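Local coordinates for protein 2-C-methyl-D-erythritol 4-phosphate cytidylyltransferase (Thermus thermophilus HB8, PDB 2PX7) that probably catalyses the transfer of a cytidylyl group from CTP to 2-C-methyl-D-erythritol 4-phosphate, a step of isoprenoid biosynthesis that releases diphosphate, at residues A136-L147 / R161-G172. Numbering follows the deposited sequence.
Sequences AAVPVLPVPDTL and REAFRLVQTPQG
V138 and V167 meet methyl to methyl, CG1 of V138 lying 3.5 Å from CG1 of V167, closer than usual van der Waals contact. With CG1 anti to the backbone N in both residues (chi1 171° in V138, -178° in V167), these two branches converge while CG2 of V138 rests along the amide of Q171. That amide is itself held: NE2 of Q171 donates to Q168 O at 3.3 Å, the acceptor lying in the amide plane, and also to D194. Two backbone bonds join A137 with G172 and two join L141 with L166; between these pairs the register slips by two residues, where 168-170, with a cis peptide before P170, bows out. P139, which has no N-H to offer, sets its ring against this bend, and its own carbonyl receives Q168 N.

Toward the 143-145 loop and the strand that follows it the contact takes in water, although V143 itself stays buried. R161 sends an extended chain past the D145 carbonyl, and R161 NH1 reaches V143 O at 2.9 Å, nearly along the C=O axis of V143, whose oxygen lies 21° out of the R161 guanidinium plane. One water links V143 N to R161 O, and another accepts from both L147 N and R161 N. On the apolar side V143 CG2 packs on F164 CB at 3.8 Å, and L147 CD2 approaches the F164 ring. R161 is predicted to position the methylerythritol phosphate for attack; the bond to V143 O holds NH1 in place.

A137 and P139 lie under helix 121-134, V138 and Q171 meet helix 195-201, and strand 207-210 flanks strand 136-142. Beyond R165-V167 the sheet continues into the second subunit, whose R116 forms a salt bridge with D145.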
ATOM      1  N   ALA A 136       3.203  17.209 -17.387  1.00 26.72           N
ATOM      2  CA  ALA A 136       2.320  16.201 -16.784  1.00 26.55           C
ATOM      3  C   ALA A 136       3.193  15.265 -15.974  1.00 26.33           C
ATOM      4  O   ALA A 136       4.047  14.617 -16.547  1.00 26.32           O
ATOM      5  CB  ALA A 136       1.553  15.408 -17.867  1.00 25.33           C
ATOM      6  N   ALA A 137       2.973  15.198 -14.658  1.00 26.19           N
ATOM      7  CA  ALA A 137       3.788  14.356 -13.775  1.00 26.39           C
ATOM      8  C   ALA A 137       2.983  13.793 -12.608  1.00 26.89           C
ATOM      9  O   ALA A 137       2.219  14.510 -11.942  1.00 26.81           O
ATOM     10  CB  ALA A 137       4.992  15.131 -13.253  1.00 25.98           C
ATOM     11  N   VAL A 138       3.185  12.506 -12.361  1.00 27.09           N
ATOM     12  CA  VAL A 138       2.433  11.750 -11.371  1.00 27.56           C
ATOM     13  C   VAL A 138       3.377  10.978 -10.409  1.00 27.63           C
ATOM     14  O   VAL A 138       4.303  10.295 -10.877  1.00 26.74           O
ATOM     15  CB  VAL A 138       1.504  10.751 -12.126  1.00 27.56           C
ATOM     16  CG1 VAL A 138       0.850   9.792 -11.192  1.00 28.45           C
ATOM     17  CG2 VAL A 138       0.451  11.527 -12.929  1.00 28.02           C
ATOM     18  N   PRO A 139       3.123  11.059  -9.077  1.00 27.81           N
ATOM     19  CA  PRO A 139       3.852  10.189  -8.143  1.00 27.93           C
ATOM     20  C   PRO A 139       3.313   8.762  -8.108  1.00 28.40           C
ATOM     21  O   PRO A 139       2.095   8.547  -8.066  1.00 28.33           O
ATOM     22  CB  PRO A 139       3.687  10.886  -6.791  1.00 27.60           C
ATOM     23  CG  PRO A 139       2.339  11.590  -6.904  1.00 27.75           C
ATOM     24  CD  PRO A 139       2.167  11.945  -8.374  1.00 27.03           C
ATOM     25  N   VAL A 140       4.235   7.794  -8.137  1.00 28.52           N
ATOM     26  CA  VAL A 140       3.901   6.378  -8.118  1.00 28.93           C
ATOM     27  C   VAL A 140       4.736   5.628  -7.069  1.00 29.36           C
ATOM     28  O   VAL A 140       5.811   6.078  -6.698  1.00 29.52           O
ATOM     29  CB  VAL A 140       4.055   5.687  -9.520  1.00 28.52           C
ATOM     30  CG1 VAL A 140       3.150   6.346 -10.590  1.00 28.03           C
ATOM     31  CG2 VAL A 140       5.529   5.627  -9.965  1.00 29.77           C
ATOM     32  N   LEU A 141       4.204   4.513  -6.565  1.00 29.93           N
ATOM     33  CA  LEU A 141       4.954   3.618  -5.684  1.00 30.41           C
ATOM     34  C   LEU A 141       4.971   2.222  -6.265  1.00 30.89           C
ATOM     35  O   LEU A 141       4.014   1.817  -6.943  1.00 29.75           O
ATOM     36  CB  LEU A 141       4.323   3.545  -4.284  1.00 30.42           C
ATOM     37  CG  LEU A 141       4.469   4.678  -3.266  1.00 30.60           C
ATOM     38  CD1 LEU A 141       3.764   4.251  -2.008  1.00 32.37           C
ATOM     39  CD2 LEU A 141       5.909   5.010  -2.949  1.00 33.09           C
ATOM     40  N   PRO A 142       6.036   1.438  -5.958  1.00 32.21           N
ATOM     41  CA  PRO A 142       5.955   0.042  -6.402  1.00 32.57           C
ATOM     42  C   PRO A 142       4.849  -0.659  -5.615  1.00 32.86           C
ATOM     43  O   PRO A 142       4.528  -0.239  -4.501  1.00 32.76           O
ATOM     44  CB  PRO A 142       7.332  -0.553  -6.026  1.00 33.18           C
ATOM     45  CG  PRO A 142       8.166   0.594  -5.523  1.00 33.53           C
ATOM     46  CD  PRO A 142       7.266   1.733  -5.195  1.00 31.96           C
ATOM     47  N   VAL A 143       4.264  -1.697  -6.198  1.00 33.40           N
ATOM     48  CA  VAL A 143       3.329  -2.556  -5.489  1.00 34.24           C
ATOM     49  C   VAL A 143       4.144  -3.413  -4.497  1.00 34.64           C
ATOM     50  O   VAL A 143       4.983  -4.195  -4.920  1.00 34.53           O
ATOM     51  CB  VAL A 143       2.533  -3.460  -6.462  1.00 34.27           C
ATOM     52  CG1 VAL A 143       1.660  -4.472  -5.691  1.00 34.41           C
ATOM     53  CG2 VAL A 143       1.665  -2.609  -7.410  1.00 34.88           C
ATOM     54  N   PRO A 144       3.891  -3.263  -3.182  1.00 35.41           N
ATOM     55  CA  PRO A 144       4.759  -3.862  -2.144  1.00 36.01           C
ATOM     56  C   PRO A 144       4.519  -5.344  -1.824  1.00 36.73           C
ATOM     57  O   PRO A 144       5.368  -5.976  -1.174  1.00 37.89           O
ATOM     58  CB  PRO A 144       4.428  -3.024  -0.913  1.00 36.07           C
ATOM     59  CG  PRO A 144       3.005  -2.605  -1.114  1.00 36.22           C
ATOM     60  CD  PRO A 144       2.767  -2.509  -2.593  1.00 34.88           C
ATOM     61  N   ASP A 145       3.383  -5.882  -2.267  1.00 36.30           N
ATOM     62  CA  ASP A 145       2.920  -7.206  -1.869  1.00 35.74           C
ATOM     63  C   ASP A 145       2.644  -8.020  -3.110  1.00 34.91           C
ATOM     64  O   ASP A 145       2.441  -7.455  -4.184  1.00 35.45           O
ATOM     65  CB  ASP A 145       1.601  -7.108  -1.095  1.00 35.76           C
ATOM     66  CG  ASP A 145       1.697  -6.264   0.164  1.00 38.31           C
ATOM     67  OD1 ASP A 145       2.661  -6.423   0.948  1.00 39.78           O
ATOM     68  OD2 ASP A 145       0.764  -5.455   0.391  1.00 40.95           O
ATOM     69  N   THR A 146       2.597  -9.336  -2.967  1.00 33.49           N
ATOM     70  CA  THR A 146       2.097 -10.177  -4.039  1.00 32.75           C
ATOM     71  C   THR A 146       0.743  -9.621  -4.486  1.00 32.01           C
ATOM     72  O   THR A 146      -0.118  -9.279  -3.675  1.00 31.29           O
ATOM     73  CB  THR A 146       2.009 -11.669  -3.622  1.00 32.95           C
ATOM     74  OG1 THR A 146       3.327 -12.141  -3.340  1.00 33.80           O
ATOM     75  CG2 THR A 146       1.415 -12.557  -4.743  1.00 31.63           C
ATOM     76  N   LEU A 147       0.597  -9.502  -5.795  1.00 31.80           N
ATOM     77  CA  LEU A 147      -0.589  -8.917  -6.400  1.00 31.39           C
ATOM     78  C   LEU A 147      -1.410 -10.026  -7.053  1.00 30.91           C
ATOM     79  O   LEU A 147      -0.958 -10.677  -7.991  1.00 31.07           O
ATOM     80  CB  LEU A 147      -0.168  -7.829  -7.418  1.00 31.31           C
ATOM     81  CG  LEU A 147      -1.239  -6.992  -8.142  1.00 31.36           C
ATOM     82  CD1 LEU A 147      -2.203  -6.276  -7.172  1.00 27.39           C
ATOM     83  CD2 LEU A 147      -0.564  -5.985  -9.100  1.00 30.65           C
ATOM     84  N   ARG A 161       3.913  -8.179  -9.680  1.00 38.48           N
ATOM     85  CA  ARG A 161       3.812  -6.878  -9.007  1.00 39.77           C
ATOM     86  C   ARG A 161       4.864  -5.859  -9.486  1.00 40.12           C
ATOM     87  O   ARG A 161       4.660  -4.636  -9.395  1.00 40.16           O
ATOM     88  CB  ARG A 161       3.832  -7.041  -7.480  1.00 39.86           C
ATOM     89  CG  ARG A 161       5.085  -7.724  -6.939  1.00 42.80           C
ATOM     90  CD  ARG A 161       5.218  -7.529  -5.447  1.00 45.80           C
ATOM     91  NE  ARG A 161       6.550  -7.905  -5.001  1.00 51.30           N
ATOM     92  CZ  ARG A 161       7.559  -7.054  -4.848  1.00 53.68           C
ATOM     93  NH1 ARG A 161       7.395  -5.758  -5.097  1.00 54.59           N
ATOM     94  NH2 ARG A 161       8.744  -7.504  -4.454  1.00 55.82           N
ATOM     95  N   GLU A 162       5.970  -6.373 -10.020  1.00 39.97           N
ATOM     96  CA  GLU A 162       7.064  -5.553 -10.537  1.00 40.15           C
ATOM     97  C   GLU A 162       6.674  -4.762 -11.804  1.00 38.99           C
ATOM     98  O   GLU A 162       7.280  -3.750 -12.123  1.00 39.23           O
ATOM     99  CB  GLU A 162       8.313  -6.430 -10.779  1.00 41.21           C
ATOM    100  CG  GLU A 162       8.036  -7.809 -11.456  1.00 44.46           C
ATOM    101  CD  GLU A 162       7.671  -8.952 -10.474  1.00 47.33           C
ATOM    102  OE1 GLU A 162       7.487  -8.708  -9.267  1.00 49.09           O
ATOM    103  OE2 GLU A 162       7.578 -10.117 -10.919  1.00 49.28           O
ATOM    104  N   ALA A 163       5.645  -5.231 -12.499  1.00 37.88           N
ATOM    105  CA  ALA A 163       5.125  -4.610 -13.707  1.00 36.93           C
ATOM    106  C   ALA A 163       4.102  -3.487 -13.423  1.00 36.26           C
ATOM    107  O   ALA A 163       3.644  -2.819 -14.351  1.00 36.24           O
ATOM    108  CB  ALA A 163       4.470  -5.678 -14.564  1.00 36.78           C
ATOM    109  N   PHE A 164       3.767  -3.288 -12.147  1.00 35.20           N
ATOM    110  CA  PHE A 164       2.657  -2.431 -11.737  1.00 34.05           C
ATOM    111  C   PHE A 164       3.084  -1.391 -10.722  1.00 33.34           C
ATOM    112  O   PHE A 164       4.100  -1.559 -10.031  1.00 33.13           O
ATOM    113  CB  PHE A 164       1.509  -3.269 -11.171  1.00 33.96           C
ATOM    114  CG  PHE A 164       0.746  -4.020 -12.214  1.00 34.95           C
ATOM    115  CD1 PHE A 164      -0.316  -3.412 -12.892  1.00 35.58           C
ATOM    116  CD2 PHE A 164       1.098  -5.330 -12.541  1.00 35.25           C
ATOM    117  CE1 PHE A 164      -1.017  -4.092 -13.869  1.00 35.69           C
ATOM    118  CE2 PHE A 164       0.399  -6.032 -13.519  1.00 36.66           C
ATOM    119  CZ  PHE A 164      -0.663  -5.409 -14.192  1.00 36.53           C
ATOM    120  N   ARG A 165       2.298  -0.316 -10.646  1.00 31.86           N
ATOM    121  CA  ARG A 165       2.532   0.763  -9.705  1.00 31.01           C
ATOM    122  C   ARG A 165       1.223   1.159  -9.023  1.00 30.28           C
ATOM    123  O   ARG A 165       0.134   0.958  -9.570  1.00 29.98           O
ATOM    124  CB  ARG A 165       3.128   1.988 -10.418  1.00 31.14           C
ATOM    125  CG  ARG A 165       4.451   1.778 -11.129  1.00 32.28           C
ATOM    126  CD  ARG A 165       5.572   1.282 -10.195  1.00 32.84           C
ATOM    127  NE  ARG A 165       6.811   1.148 -10.942  1.00 34.26           N
ATOM    128  CZ  ARG A 165       7.160   0.094 -11.691  1.00 35.14           C
ATOM    129  NH1 ARG A 165       6.398  -0.986 -11.779  1.00 29.70           N
ATOM    130  NH2 ARG A 165       8.315   0.117 -12.339  1.00 35.69           N
ATOM    131  N   LEU A 166       1.349   1.696  -7.816  1.00 29.44           N
ATOM    132  CA  LEU A 166       0.265   2.376  -7.141  1.00 28.78           C
ATOM    133  C   LEU A 166       0.402   3.863  -7.461  1.00 28.67           C
ATOM    134  O   LEU A 166       1.470   4.455  -7.256  1.00 28.79           O
ATOM    135  CB  LEU A 166       0.329   2.138  -5.621  1.00 28.53           C
ATOM    136  CG  LEU A 166       0.224   0.671  -5.192  1.00 28.04           C
ATOM    137  CD1 LEU A 166       0.408   0.529  -3.706  1.00 28.93           C
ATOM    138  CD2 LEU A 166      -1.077   0.061  -5.635  1.00 28.35           C
ATOM    139  N   VAL A 167      -0.676   4.450  -7.978  1.00 27.58           N
ATOM    140  CA  VAL A 167      -0.681   5.856  -8.365  1.00 25.77           C
ATOM    141  C   VAL A 167      -1.150   6.724  -7.199  1.00 25.96           C
ATOM    142  O   VAL A 167      -2.194   6.443  -6.581  1.00 25.49           O
ATOM    143  CB  VAL A 167      -1.564   6.069  -9.629  1.00 26.15           C
ATOM    144  CG1 VAL A 167      -1.534   7.517 -10.073  1.00 25.51           C
ATOM    145  CG2 VAL A 167      -1.094   5.173 -10.775  1.00 22.12           C
ATOM    146  N   GLN A 168      -0.387   7.780  -6.893  1.00 25.88           N
ATOM    147  CA  GLN A 168      -0.765   8.705  -5.811  1.00 25.79           C
ATOM    148  C   GLN A 168      -1.065  10.094  -6.368  1.00 25.56           C
ATOM    149  O   GLN A 168      -1.184  10.267  -7.580  1.00 25.14           O
ATOM    150  CB  GLN A 168       0.351   8.806  -4.764  1.00 26.12           C
ATOM    151  CG  GLN A 168       0.911   7.449  -4.300  1.00 26.82           C
ATOM    152  CD  GLN A 168       1.905   7.626  -3.201  1.00 26.51           C
ATOM    153  OE1 GLN A 168       2.935   8.269  -3.381  1.00 26.30           O
ATOM    154  NE2 GLN A 168       1.595   7.090  -2.041  1.00 27.19           N
ATOM    155  N   THR A 169      -1.201  11.065  -5.461  1.00 25.20           N
ATOM    156  CA  THR A 169      -1.334  12.478  -5.788  1.00 25.31           C
ATOM    157  C   THR A 169      -0.394  13.224  -4.816  1.00 26.25           C
ATOM    158  O   THR A 169       0.055  12.633  -3.849  1.00 27.45           O
ATOM    159  CB  THR A 169      -2.825  13.009  -5.662  1.00 24.81           C
ATOM    160  OG1 THR A 169      -3.195  13.116  -4.278  1.00 23.30           O
ATOM    161  CG2 THR A 169      -3.823  12.098  -6.397  1.00 24.09           C
ATOM    162  N   PRO A 170      -0.090  14.514  -5.058  1.00 26.41           N
ATOM    163  CA  PRO A 170      -0.619  15.406  -6.104  1.00 25.98           C
ATOM    164  C   PRO A 170      -0.150  15.030  -7.508  1.00 26.05           C
ATOM    165  O   PRO A 170       0.976  14.533  -7.685  1.00 25.81           O
ATOM    166  CB  PRO A 170      -0.072  16.785  -5.707  1.00 26.27           C
ATOM    167  CG  PRO A 170       1.182  16.496  -4.928  1.00 26.12           C
ATOM    168  CD  PRO A 170       0.898  15.196  -4.195  1.00 26.48           C
ATOM    169  N   GLN A 171      -1.019  15.263  -8.499  1.00 25.53           N
ATOM    170  CA  GLN A 171      -0.636  15.168  -9.909  1.00 24.27           C
ATOM    171  C   GLN A 171      -0.485  16.574 -10.497  1.00 24.75           C
ATOM    172  O   GLN A 171      -1.338  17.440 -10.268  1.00 25.23           O
ATOM    173  CB  GLN A 171      -1.660  14.328 -10.685  1.00 24.82           C
ATOM    174  CG  GLN A 171      -1.989  12.985  -9.990  1.00 21.87           C
ATOM    175  CD  GLN A 171      -2.715  12.009 -10.859  1.00 23.62           C
ATOM    176  OE1 GLN A 171      -3.259  12.355 -11.928  1.00 20.84           O
ATOM    177  NE2 GLN A 171      -2.697  10.742 -10.438  1.00 22.17           N
ATOM    178  N   GLY A 172       0.595  16.801 -11.246  1.00 24.45           N
ATOM    179  CA  GLY A 172       0.972  18.141 -11.695  1.00 23.73           C
ATOM    180  C   GLY A 172       0.850  18.274 -13.199  1.00 24.18           C
ATOM    181  O   GLY A 172       1.192  17.367 -13.927  1.00 23.69           O
TER
HETATM  182  O   HOH W   1       6.114  -2.652  -8.418  1.00 35.97           O
HETATM  183  O   HOH W   2       6.033 -10.405  -3.018  1.00 34.84           O
HETATM  184  O   HOH W   3       2.757 -10.311  -7.678  1.00 27.08           O